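Carbohydrate binding module (Uncultured bacterium, PDB 2W3J) probably binds uronic acid sugars as a calcium-containing carbohydrate binding module of family 35. Local coordinates at residues 81-86 with 117-122; 4-9 with 29-34. All coordinates share one frame; numbering follows the deposited sequence.

Interaction 1 (81-86 with 117-122); sequences LDFPTN and GLANID. With CA (calcium ion), chain C.
The ring of Phe83 touches Ala119 and Ile121, and these three buried residues make the contact inside the beta-sandwich of the module. Residues 81-86 leave strand 76-81 of one sheet, whereas 117-122 lead into strand 120-126 of the other, so the ring joins the loop that follows strand 76-81 to the start of strand 120-126. Two adjacent ring carbons do the touching. Phe83 CD1 lies 4.1 Å from Ala119 CB, and Phe83 CE1 lies 4.1 Å from Ile121 CD1. Both methyls approach the ring obliquely, and they stand next to each other, with Ala119 CB 4.3 Å from Ile121 CD1. The Ile121 side chain crosses that of Phe83 at about a right angle and presents the end of its long branch. That branch is placed by CG1 lying beside the backbone N, opposite the carbonyl carbon (chi1 -54°). Phe83 has a positive phi of 52°, in the left-handed region, and its CB heads into the core while its carbonyl oxygen accepts a hydrogen bond from Asn61 ND2. Val95, Ile57 and Leu110 add further apolar neighbours round the ring, drawn from strands of both sheets. Asp122, which follows Ile121 on strand 120-126, changes the chemistry from apolar to ionic. Its OD2 pairs with Arg58 NH1, while its backbone O and side-chain OD1 hold one calcium ion together as a chelate, each at 2.4 Å from the metal.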
# COMPACT_ATOMS: atom_id res chain seq x y z
N LEU A 81 0.15 -9.24 -5.92
CA LEU A 81 1.41 -8.69 -6.38
C LEU A 81 2.53 -9.44 -5.68
O LEU A 81 2.36 -9.90 -4.56
CB LEU A 81 1.51 -7.19 -6.03
CG LEU A 81 0.42 -6.28 -6.62
CD1 LEU A 81 0.66 -4.80 -6.24
CD2 LEU A 81 0.42 -6.45 -8.11
N ASP A 82 3.67 -9.55 -6.34
CA ASP A 82 4.78 -10.38 -5.86
C ASP A 82 5.61 -9.69 -4.74
O ASP A 82 6.01 -10.35 -3.78
CB ASP A 82 5.70 -10.68 -7.03
CG ASP A 82 6.65 -11.83 -6.76
OD1 ASP A 82 6.19 -12.90 -6.27
OD2 ASP A 82 7.89 -11.66 -7.03
N PHE A 83 5.91 -8.40 -4.92
CA PHE A 83 6.84 -7.70 -3.99
C PHE A 83 8.17 -8.44 -3.81
O PHE A 83 8.50 -8.93 -2.73
CB PHE A 83 6.19 -7.49 -2.62
CG PHE A 83 5.01 -6.56 -2.66
CD1 PHE A 83 5.20 -5.16 -2.60
CD2 PHE A 83 3.73 -7.05 -2.73
CE1 PHE A 83 4.08 -4.28 -2.62
CE2 PHE A 83 2.62 -6.19 -2.78
CZ PHE A 83 2.81 -4.81 -2.72
N PRO A 84 8.92 -8.55 -4.90
CA PRO A 84 10.14 -9.32 -4.91
C PRO A 84 11.18 -8.71 -4.00
O PRO A 84 11.15 -7.49 -3.74
CB PRO A 84 10.60 -9.21 -6.35
CG PRO A 84 10.03 -7.92 -6.84
CD PRO A 84 8.65 -7.92 -6.20
N THR A 85 12.12 -9.53 -3.55
CA THR A 85 13.29 -8.99 -2.87
C THR A 85 14.38 -8.56 -3.86
O THR A 85 14.58 -9.19 -4.91
CB THR A 85 13.86 -9.99 -1.88
OG1 THR A 85 15.08 -9.47 -1.35
CG2 THR A 85 14.20 -11.33 -2.58
N ASN A 86 15.11 -7.49 -3.54
CA ASN A 86 16.33 -7.18 -4.27
C ASN A 86 17.58 -7.26 -3.36
O ASN A 86 18.65 -6.80 -3.76
CB ASN A 86 16.23 -5.78 -4.91
CG ASN A 86 16.05 -4.69 -3.87
OD1 ASN A 86 16.03 -4.99 -2.68
ND2 ASN A 86 15.93 -3.42 -4.31
N GLY A 117 4.73 -11.69 6.04
CA GLY A 117 3.98 -10.41 6.09
C GLY A 117 4.15 -9.57 4.84
O GLY A 117 4.49 -10.07 3.76
N LEU A 118 3.88 -8.26 4.96
CA LEU A 118 4.13 -7.36 3.84
C LEU A 118 5.60 -6.93 3.74
O LEU A 118 6.34 -6.95 4.72
CB LEU A 118 3.26 -6.11 3.98
CG LEU A 118 1.74 -6.35 4.03
CD1 LEU A 118 0.99 -5.02 4.19
CD2 LEU A 118 1.33 -7.06 2.70
N ALA A 119 6.01 -6.55 2.53
CA ALA A 119 7.20 -5.72 2.36
C ALA A 119 6.99 -4.45 3.19
O ALA A 119 5.87 -4.13 3.62
CB ALA A 119 7.38 -5.35 0.90
N ASN A 120 8.06 -3.71 3.44
CA ASN A 120 7.92 -2.44 4.15
C ASN A 120 7.26 -1.48 3.18
O ASN A 120 7.80 -1.23 2.12
CB ASN A 120 9.30 -1.91 4.57
CG ASN A 120 9.92 -2.76 5.65
OD1 ASN A 120 9.22 -3.48 6.38
ND2 ASN A 120 11.25 -2.64 5.82
N ILE A 121 6.12 -0.92 3.56
CA ILE A 121 5.34 -0.11 2.59
C ILE A 121 5.52 1.38 2.88
O ILE A 121 5.14 1.86 3.95
CB ILE A 121 3.86 -0.45 2.64
CG1 ILE A 121 3.65 -1.98 2.44
CG2 ILE A 121 3.09 0.41 1.56
CD1 ILE A 121 4.23 -2.48 1.11
N ASP A 122 6.16 2.08 1.94
CA ASP A 122 6.46 3.51 2.11
C ASP A 122 5.21 4.36 1.85
O ASP A 122 4.90 5.30 2.58
CB ASP A 122 7.56 3.89 1.12
CG ASP A 122 7.92 5.35 1.21
OD1 ASP A 122 7.90 5.89 2.35
OD2 ASP A 122 8.23 5.92 0.14
CA CA C . 6.29 6.83 3.84

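Interaction 2 (4-9 with 29-34); sequences FEESAV and GFIDTE. With CA (calcium ion), chain C; CA (calcium ion), chain B.
The carboxylate of Glu6 lies with one face toward the backbone of Gly29: Gly29 O stands over that face, 3.2 Å from Glu6 CD, and Gly29 N is above the same side, 2.9 Å from Glu6 OE2. A calcium ion sits beyond OE1, only slightly off the carboxylate plane and displaced toward the face that Gly29 occupies. The carboxylate of Glu5 reaches this ion with its plane turned nearly perpendicular to that of Glu6. Each glutamate gives one oxygen, Glu5 OE1 at 2.4 Å and Glu6 OE1 at 2.6 Å from the metal, and Gly29 O completes the share of these segments. Glu6 OE2 is instead hydrogen-bonded to Thr28 OG1, which, with the metal bond of OE1, should restrict rotation of the carboxylate. The Glu6 chain gets there by folding: CG sits between the backbone N and carbonyl carbon (chi1 69°), and a second bend follows at chi2 (-62°). Its aliphatic base packs on strand 30-32, with Glu6 CB 3.7 Å from Ile31 CD1, and Phe11 and Ile18 adjoin both side chains. Glu5 and Glu6 are themselves the first two residues of a type II beta turn that runs to Ala8, closed by a hydrogen bond from Ala8 N to Glu5 O. Farther along, Asp32 OD1 and Thr33 O bind a second calcium ion with four waters; one of these accepts a bond from Thr33 N, and another is hydrogen-bonded to Thr33 OG1. The chemistry thus differs sharply between the metals. The first is enclosed by six protein oxygens, including three carboxylates that probably offset its charge, consistent with a structural role, whereas the second has a largely water-filled shell whose ligands could presumably be exchanged.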
# COMPACT_ATOMS: atom_id res chain seq x y z
N PHE A 4 -0.36 8.82 -0.71
CA PHE A 4 -0.83 8.47 0.63
C PHE A 4 0.33 7.96 1.50
O PHE A 4 0.93 6.96 1.17
CB PHE A 4 -1.87 7.33 0.55
CG PHE A 4 -3.18 7.75 -0.11
CD1 PHE A 4 -4.27 8.05 0.67
CD2 PHE A 4 -3.28 7.82 -1.50
CE1 PHE A 4 -5.50 8.44 0.08
CE2 PHE A 4 -4.49 8.23 -2.10
CZ PHE A 4 -5.58 8.53 -1.29
N GLU A 5 0.60 8.67 2.59
CA GLU A 5 1.66 8.34 3.54
C GLU A 5 1.04 7.82 4.83
O GLU A 5 -0.09 8.20 5.22
CB GLU A 5 2.47 9.60 3.86
CG GLU A 5 3.15 10.18 2.64
CD GLU A 5 4.39 9.41 2.22
OE1 GLU A 5 4.81 8.47 2.95
OE2 GLU A 5 4.98 9.75 1.16
N GLU A 6 1.79 6.99 5.54
CA GLU A 6 1.35 6.61 6.88
C GLU A 6 1.19 7.83 7.79
O GLU A 6 1.89 8.85 7.63
CB GLU A 6 2.35 5.60 7.45
CG GLU A 6 3.73 6.14 7.80
CD GLU A 6 4.52 6.71 6.61
OE1 GLU A 6 4.40 6.18 5.48
OE2 GLU A 6 5.29 7.69 6.82
N SER A 7 0.23 7.73 8.69
CA SER A 7 -0.07 8.78 9.67
C SER A 7 -0.55 10.10 9.02
O SER A 7 -0.50 11.16 9.65
CB SER A 7 1.13 9.03 10.59
OG SER A 7 1.64 7.81 11.10
N ALA A 8 -0.95 10.05 7.76
CA ALA A 8 -1.49 11.24 7.12
C ALA A 8 -2.96 10.90 6.84
O ALA A 8 -3.33 9.73 6.84
CB ALA A 8 -0.75 11.57 5.82
N VAL A 9 -3.80 11.91 6.59
CA VAL A 9 -5.20 11.63 6.29
C VAL A 9 -5.28 10.68 5.09
O VAL A 9 -4.49 10.77 4.15
CB VAL A 9 -6.02 12.96 6.06
CG1 VAL A 9 -5.56 13.67 4.81
CG2 VAL A 9 -7.48 12.67 5.95
N GLY A 29 8.16 7.83 7.45
CA GLY A 29 8.63 6.46 7.66
C GLY A 29 7.88 5.52 6.76
O GLY A 29 7.50 5.89 5.66
N PHE A 30 7.65 4.31 7.24
CA PHE A 30 6.98 3.31 6.42
C PHE A 30 6.35 2.32 7.36
O PHE A 30 6.61 2.35 8.58
CB PHE A 30 8.01 2.57 5.53
CG PHE A 30 9.22 2.07 6.28
CD1 PHE A 30 9.21 0.82 6.92
CD2 PHE A 30 10.38 2.84 6.34
CE1 PHE A 30 10.33 0.34 7.63
CE2 PHE A 30 11.52 2.33 7.03
CZ PHE A 30 11.48 1.09 7.66
N ILE A 31 5.49 1.45 6.81
CA ILE A 31 4.87 0.40 7.61
C ILE A 31 5.74 -0.86 7.63
O ILE A 31 6.16 -1.35 6.61
CB ILE A 31 3.49 0.03 7.04
CG1 ILE A 31 2.56 1.26 7.04
CG2 ILE A 31 2.88 -1.14 7.83
CD1 ILE A 31 2.48 2.02 8.36
N ASP A 32 6.00 -1.37 8.83
CA ASP A 32 6.75 -2.63 8.97
C ASP A 32 5.80 -3.59 9.67
O ASP A 32 5.57 -3.50 10.87
CB ASP A 32 8.01 -2.36 9.81
CG ASP A 32 8.94 -3.54 9.91
OD1 ASP A 32 8.49 -4.68 9.75
OD2 ASP A 32 10.14 -3.32 10.20
N THR A 33 5.17 -4.48 8.90
CA THR A 33 4.17 -5.34 9.51
C THR A 33 4.83 -6.46 10.29
O THR A 33 6.01 -6.78 10.06
CB THR A 33 3.30 -6.05 8.44
OG1 THR A 33 4.17 -6.72 7.52
CG2 THR A 33 2.48 -5.05 7.64
N GLU A 34 4.06 -7.08 11.19
CA GLU A 34 4.53 -8.34 11.74
C GLU A 34 4.62 -9.41 10.65
O GLU A 34 4.08 -9.27 9.52
CB GLU A 34 3.66 -8.78 12.92
CG GLU A 34 2.43 -9.56 12.51
CD GLU A 34 1.37 -8.70 11.80
OE1 GLU A 34 0.29 -9.26 11.47
OE2 GLU A 34 1.60 -7.48 11.59
CA CA C . 6.29 6.83 3.84
CA CA B . 7.85 -6.53 8.45
O HOH W 1 6.98 -5.20 6.63
O HOH W 2 6.62 -8.29 7.35
O HOH W 3 9.12 -8.01 9.78
O HOH W 4 10.00 -6.01 7.20

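In the fold
Interactions 1 and 2, whose centres are 14 Å apart, meet along residues 117-122. Ile31 N lies 2.9 Å from Ile121 O, a probable hydrogen bond, and another probably joins Leu118 N to Thr33 OG1. The first calcium ion unites the two contacts: Asp122 from 117-122 shares it with Glu5, Glu6 and Gly29 of interaction 2, and Thr26 O supplies the remaining ligand. The two calcium ions are 14.2 Å apart, and the side chain of Ala119 is about 8 Å from the second. The four water ligands of this second ion are consistent with a calcium that could meet the carboxylate of a uronic acid sugar, although no sugar is bound here.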